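Local coordinates for protein myosin regulatory light chain (PDB 2BL0) that binds a calcium ion through its first EF-hand and probably serves as a calcium-binding light chain in the regulatory domain of Physarum myosin II, at residues S29-L34 with K61-K66; E115-E120 with D136-G141. All coordinates share one frame; numbering follows the deposited sequence. Where two conformers were deposited one is given.

The two contacts lie in different EF-hand lobes, on opposite sides of the chain's centre. Their centres are about 21 Å apart and their nearest atoms about 8 Å, so they do not touch. Contact 1 closes along the chain before contact 2 opens. In contact 1 the helix that leaves the calcium-binding loop meets helix 57-64. The ion is held by D15, D17, D19 and K21, and E26 is a predicted further ligand. The side chains of L31 and E26 are about 9 Å apart. Contact 2 is away from the annotated calcium sites and joins the two helices of the last EF-hand. At each contact, side chains of another protein's chain also pack nearby.

Contact 1 (S29-L34 with K61-K66); sequences SALRSL and KTVYRK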
loop_
_atom_site.group_PDB
_atom_site.type_symbol
_atom_site.label_atom_id
_atom_site.label_comp_id
_atom_site.label_asym_id
_atom_site.label_seq_id
_atom_site.Cartn_x
_atom_site.Cartn_y
_atom_site.Cartn_z
ATOM N N SER B 29 3.072 6.546 -17.479
ATOM C CA SER B 29 2.173 5.858 -16.543
ATOM C C SER B 29 2.497 6.164 -15.092
ATOM O O SER B 29 1.612 6.412 -14.288
ATOM C CB SER B 29 2.223 4.346 -16.780
ATOM O OG SER B 29 1.683 4.065 -18.057
ATOM N N ALA B 30 3.787 6.177 -14.779
ATOM C CA ALA B 30 4.259 6.449 -13.420
ATOM C C ALA B 30 3.986 7.902 -13.004
ATOM O O ALA B 30 3.520 8.149 -11.881
ATOM C CB ALA B 30 5.750 6.094 -13.306
ATOM N N LEU B 31 4.261 8.863 -13.889
ATOM C CA LEU B 31 3.940 10.274 -13.629
ATOM C C LEU B 31 2.447 10.464 -13.419
ATOM O O LEU B 31 1.994 11.105 -12.451
ATOM C CB LEU B 31 4.414 11.167 -14.783
ATOM C CG LEU B 31 5.913 11.281 -14.950
ATOM C CD1 LEU B 31 6.197 11.856 -16.309
ATOM C CD2 LEU B 31 6.531 12.123 -13.838
ATOM N N ARG B 32 1.669 9.873 -14.319
ATOM C CA ARG B 32 0.224 9.958 -14.262
ATOM C C ARG B 32 -0.354 9.324 -12.986
ATOM O O ARG B 32 -1.326 9.825 -12.433
ATOM C CB ARG B 32 -0.367 9.301 -15.496
ATOM C CG ARG B 32 -0.159 10.127 -16.734
ATOM C CD ARG B 32 -0.367 9.374 -18.037
ATOM N NE ARG B 32 -0.017 10.246 -19.152
ATOM C CZ ARG B 32 0.609 9.873 -20.262
ATOM N NH1 ARG B 32 0.965 8.601 -20.481
ATOM N NH2 ARG B 32 0.905 10.791 -21.160
ATOM N N SER B 33 0.277 8.243 -12.527
ATOM C CA SER B 33 -0.139 7.545 -11.323
ATOM C C SER B 33 -0.152 8.477 -10.121
ATOM O O SER B 33 -0.978 8.296 -9.222
ATOM C CB SER B 33 0.765 6.333 -11.036
ATOM O OG SER B 33 0.571 5.312 -12.009
ATOM N N LEU B 34 0.765 9.445 -10.116
ATOM C CA LEU B 34 0.954 10.406 -9.036
ATOM C C LEU B 34 0.373 11.816 -9.317
ATOM O O LEU B 34 0.733 12.799 -8.658
ATOM C CB LEU B 34 2.436 10.513 -8.693
ATOM C CG LEU B 34 3.047 9.235 -8.087
ATOM C CD1 LEU B 34 4.493 9.478 -7.751
ATOM C CD2 LEU B 34 2.287 8.782 -6.869
ATOM N N LYS B 61 12.106 11.270 -9.531
ATOM C CA LYS B 61 11.835 12.407 -8.629
ATOM C C LYS B 61 12.024 13.738 -9.324
ATOM O O LYS B 61 11.173 14.626 -9.226
ATOM C CB LYS B 61 12.750 12.334 -7.410
ATOM C CG LYS B 61 12.319 11.307 -6.404
ATOM C CD LYS B 61 13.346 11.191 -5.279
ATOM C CE LYS B 61 12.914 10.193 -4.244
ATOM N NZ LYS B 61 13.812 10.198 -3.061
ATOM N N THR B 62 13.144 13.862 -10.024
ATOM C CA THR B 62 13.524 15.071 -10.721
ATOM C C THR B 62 12.494 15.417 -11.800
ATOM O O THR B 62 12.064 16.556 -11.914
ATOM C CB THR B 62 14.928 14.909 -11.361
ATOM O OG1 THR B 62 15.929 14.624 -10.354
ATOM C CG2 THR B 62 15.374 16.198 -11.965
ATOM N N VAL B 63 12.103 14.432 -12.591
ATOM C CA VAL B 63 11.137 14.628 -13.661
ATOM C C VAL B 63 9.770 15.016 -13.079
ATOM O O VAL B 63 9.131 15.968 -13.535
ATOM C CB VAL B 63 11.018 13.377 -14.535
ATOM C CG1 VAL B 63 9.833 13.500 -15.521
ATOM C CG2 VAL B 63 12.289 13.174 -15.312
ATOM N N TYR B 64 9.356 14.285 -12.041
ATOM C CA TYR B 64 8.047 14.478 -11.440
ATOM C C TYR B 64 7.912 15.840 -10.796
ATOM O O TYR B 64 6.837 16.423 -10.814
ATOM C CB TYR B 64 7.733 13.380 -10.416
ATOM C CG TYR B 64 6.396 13.593 -9.727
ATOM C CD1 TYR B 64 5.212 13.210 -10.331
ATOM C CD2 TYR B 64 6.336 14.187 -8.479
ATOM C CE1 TYR B 64 3.983 13.418 -9.700
ATOM C CE2 TYR B 64 5.124 14.422 -7.841
ATOM C CZ TYR B 64 3.949 14.021 -8.456
ATOM O OH TYR B 64 2.754 14.215 -7.826
ATOM N N ARG B 65 8.995 16.357 -10.241
ATOM C CA ARG B 65 8.926 17.628 -9.503
ATOM C C ARG B 65 8.843 18.869 -10.406
ATOM O O ARG B 65 8.604 19.986 -9.934
ATOM C CB ARG B 65 10.109 17.729 -8.547
ATOM C CG ARG B 65 10.009 16.779 -7.360
ATOM C CD ARG B 65 8.831 17.044 -6.445
ATOM N NE ARG B 65 8.955 16.286 -5.196
ATOM C CZ ARG B 65 7.958 16.073 -4.339
ATOM N NH1 ARG B 65 6.741 16.569 -4.572
ATOM N NH2 ARG B 65 8.182 15.365 -3.233
ATOM N N LYS B 66 9.015 18.673 -11.707
ATOM C CA LYS B 66 8.816 19.733 -12.679
ATOM C C LYS B 66 7.333 20.088 -12.780
ATOM O O LYS B 66 6.461 19.286 -12.393
ATOM C CB LYS B 66 9.347 19.308 -14.046
ATOM C CG LYS B 66 10.826 18.916 -14.052
ATOM C CD LYS B 66 11.721 19.947 -13.378
ATOM C CE LYS B 66 13.212 19.598 -13.595
ATOM N NZ LYS B 66 14.087 20.359 -12.677
#
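L31 and Y64 bring their backbones closest here, with CA of L31 6.3 Å from CA of Y64. Segment 29-34 spans the end of helix 27-33 and L34 beyond it. Segment 61-66 spans the C-terminal part of helix 57-64 and runs on past it.

L31 reaches across with its CD2 methyl, which sits 3.7 Å from CA of Y64. The same methyl lies at the edge of the Y64 ring, in its plane. L31 also meets V63 about at right angles, CD2 of L31 to CG1 of V63 being 4.0 Å. Y64 has CG anti to its backbone N (chi1 177°), which carries the ring over to L34. CB of L34 lies 3.4 Å from CE1 of Y64, and the CD1 methyl of L34 is over one ring face. The phenol ends in a short hydrogen bond, OH of Y64 giving its proton to O of L34 at 2.6 Å. The donor is tilted 27° from the carbonyl plane. Backbone N of A2 also bonds to this hydroxyl, so two bonds grip it. K36 makes a cation-pi contact with the ring and hydrogen-bonds the carbonyls of Y64 and K66. A phenylalanine in place of Y64 would probably leave O of L34 and N of A2 without this shared partner.

S33 bonds O of S29 twice, by N and OG, from opposite faces of that carbonyl.

The contact joins the last turns of two exiting helices in a pair of EF-hands, whose loops share a small antiparallel sheet. Its chemistry implies an apolar seam closed by one buried polar point. There the hydroxyl carried by helix 57-64 is tied to the residue that follows helix 27-33 and to the N-terminal segment.

Contact 2 (E115-E120 with D136-G141); sequences EELMKE and DMLVTG
M137 lays its sulfur against E120, with SD of M137 3.7 Å from CB of E120. The carboxylate of E120 is near too, its OE2 lying 3.8 Å from SD of M137. With CG trans to the backbone N (chi1 179°), M137 extends to segment 115-120. A bend at chi3 (86°) then turns the terminal methyl to L117. CE of M137 stops 3.7 Å from the backbone O of L117. The thioether thus lies against the C-terminal end of helix 111-118 and the residue E120 beyond it.

L117 and L138 form the second patch. Their side chains cross at about a right angle and meet methyl to methyl, CD2 of L117 being 3.8 Å from CD2 of L138. The CD2 methyl of L117 is also 4.4 Å from CE of M137, which links the two patches. CA of E120 is 8.6 Å from CA of M137, and CA of L117 is 9.0 Å from CA of L138. The two backbones do not meet, and no hydrogen bond joins the segments.

E120 was modelled in two conformers. In the one described here its OE1 is hydrogen-bonded to OH of Y142. OG1 and N of T140 both bond O of D136, from opposite faces of that carbonyl.

Aromatic packing from another protein's chain reaches L117, E120 and M137, and basic side chains there bond O of L138 and O of G141.

The contact joins the entering and exiting helices of the last EF-hand. Its chemistry is weak van der Waals packing of methyls and a thioether, with no hydrogen bond across it to fix the spacing. This surface probably offers part of the ground on which the other protein's chain packs.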
loop_
_atom_site.group_PDB
_atom_site.type_symbol
_atom_site.label_atom_id
_atom_site.label_comp_id
_atom_site.label_asym_id
_atom_site.label_seq_id
_atom_site.Cartn_x
_atom_site.Cartn_y
_atom_site.Cartn_z
ATOM N N GLU B 115 -12.830 2.323 -23.079
ATOM C CA GLU B 115 -13.878 1.539 -22.402
ATOM C C GLU B 115 -13.842 1.722 -20.880
ATOM O O GLU B 115 -14.879 1.733 -20.230
ATOM C CB GLU B 115 -13.798 0.046 -22.736
ATOM C CG GLU B 115 -14.098 -0.323 -24.180
ATOM C CD GLU B 115 -15.428 0.207 -24.691
ATOM O OE1 GLU B 115 -16.398 0.349 -23.898
ATOM O OE2 GLU B 115 -15.492 0.533 -25.891
ATOM N N GLU B 116 -12.656 1.880 -20.309
ATOM C CA GLU B 116 -12.559 2.060 -18.863
ATOM C C GLU B 116 -13.118 3.422 -18.457
ATOM O O GLU B 116 -13.805 3.549 -17.438
ATOM C CB GLU B 116 -11.113 1.901 -18.388
ATOM C CG GLU B 116 -11.004 1.381 -16.961
ATOM C CD GLU B 116 -9.594 0.943 -16.599
ATOM O OE1 GLU B 116 -8.799 0.659 -17.518
ATOM O OE2 GLU B 116 -9.285 0.891 -15.390
ATOM N N LEU B 117 -12.830 4.428 -19.273
ATOM C CA LEU B 117 -13.355 5.785 -19.084
ATOM C C LEU B 117 -14.872 5.832 -19.184
ATOM O O LEU B 117 -15.541 6.480 -18.362
ATOM C CB LEU B 117 -12.761 6.726 -20.127
ATOM C CG LEU B 117 -11.284 7.057 -19.893
ATOM C CD1 LEU B 117 -10.611 7.386 -21.199
ATOM C CD2 LEU B 117 -11.144 8.226 -18.927
ATOM N N MET B 118 -15.420 5.128 -20.170
ATOM C CA MET B 118 -16.854 5.227 -20.467
ATOM C C MET B 118 -17.692 4.368 -19.536
ATOM O O MET B 118 -18.906 4.585 -19.410
ATOM C CB MET B 118 -17.153 4.860 -21.923
ATOM C CG MET B 118 -16.614 5.834 -22.934
ATOM S SD MET B 118 -17.139 7.551 -22.655
ATOM C CE MET B 118 -15.616 8.314 -22.413
ATOM N N LYS B 119 -17.059 3.418 -18.856
ATOM C CA LYS B 119 -17.779 2.576 -17.902
ATOM C C LYS B 119 -18.386 3.401 -16.753
ATOM O O LYS B 119 -19.378 2.993 -16.156
ATOM C CB LYS B 119 -16.837 1.497 -17.355
ATOM C CG LYS B 119 -17.521 0.310 -16.676
ATOM C CD LYS B 119 -16.672 -0.985 -16.740
ATOM C CE LYS B 119 -15.206 -0.769 -16.361
ATOM N NZ LYS B 119 -14.318 -1.955 -16.622
ATOM N N GLU B 120 -17.802 4.564 -16.459
ATOM C CA GLU B 120 -18.170 5.361 -15.282
ATOM C C GLU B 120 -19.029 6.569 -15.693
ATOM O O GLU B 120 -19.320 7.454 -14.868
ATOM C CB GLU B 120 -16.903 5.820 -14.521
ATOM C CG GLU B 120 -16.332 4.800 -13.528
ATOM C CD GLU B 120 -15.553 5.429 -12.365
ATOM O OE1 GLU B 120 -14.800 4.697 -11.686
ATOM O OE2 GLU B 120 -15.673 6.656 -12.125
ATOM N N ASP B 136 -15.206 16.739 -14.485
ATOM C CA ASP B 136 -15.108 16.615 -13.037
ATOM C C ASP B 136 -14.556 15.247 -12.621
ATOM O O ASP B 136 -13.716 15.155 -11.705
ATOM C CB ASP B 136 -16.466 16.885 -12.383
ATOM C CG ASP B 136 -16.426 16.714 -10.888
ATOM O OD1 ASP B 136 -16.389 15.557 -10.429
ATOM O OD2 ASP B 136 -16.405 17.667 -10.093
ATOM N N MET B 137 -15.021 14.196 -13.286
ATOM C CA MET B 137 -14.515 12.853 -13.041
ATOM C C MET B 137 -13.007 12.798 -13.340
ATOM O O MET B 137 -12.237 12.253 -12.558
ATOM C CB MET B 137 -15.291 11.826 -13.889
ATOM C CG MET B 137 -14.824 10.392 -13.728
ATOM S SD MET B 137 -15.561 9.238 -14.902
ATOM C CE MET B 137 -14.500 9.395 -16.288
ATOM N N LEU B 138 -12.571 13.373 -14.455
ATOM C CA LEU B 138 -11.151 13.370 -14.794
ATOM C C LEU B 138 -10.260 14.128 -13.821
ATOM O O LEU B 138 -9.113 13.742 -13.611
ATOM C CB LEU B 138 -10.920 13.900 -16.202
ATOM C CG LEU B 138 -11.568 13.116 -17.341
ATOM C CD1 LEU B 138 -11.065 13.656 -18.672
ATOM C CD2 LEU B 138 -11.276 11.627 -17.246
ATOM N N VAL B 139 -10.782 15.194 -13.244
ATOM C CA VAL B 139 -10.006 16.068 -12.378
ATOM C C VAL B 139 -10.007 15.567 -10.924
ATOM O O VAL B 139 -8.970 15.611 -10.251
ATOM C CB VAL B 139 -10.522 17.520 -12.462
ATOM C CG1 VAL B 139 -9.814 18.426 -11.438
ATOM C CG2 VAL B 139 -10.361 18.061 -13.876
ATOM N N THR B 140 -11.160 15.108 -10.443
ATOM C CA THR B 140 -11.347 14.781 -9.020
ATOM C C THR B 140 -11.279 13.291 -8.703
ATOM O O THR B 140 -11.113 12.921 -7.543
ATOM C CB THR B 140 -12.682 15.352 -8.494
ATOM O OG1 THR B 140 -13.787 14.668 -9.113
ATOM C CG2 THR B 140 -12.841 16.814 -8.897
ATOM N N GLY B 141 -11.396 12.450 -9.727
ATOM C CA GLY B 141 -11.425 11.008 -9.546
ATOM C C GLY B 141 -10.097 10.443 -9.088
ATOM O O GLY B 141 -9.048 10.953 -9.436
#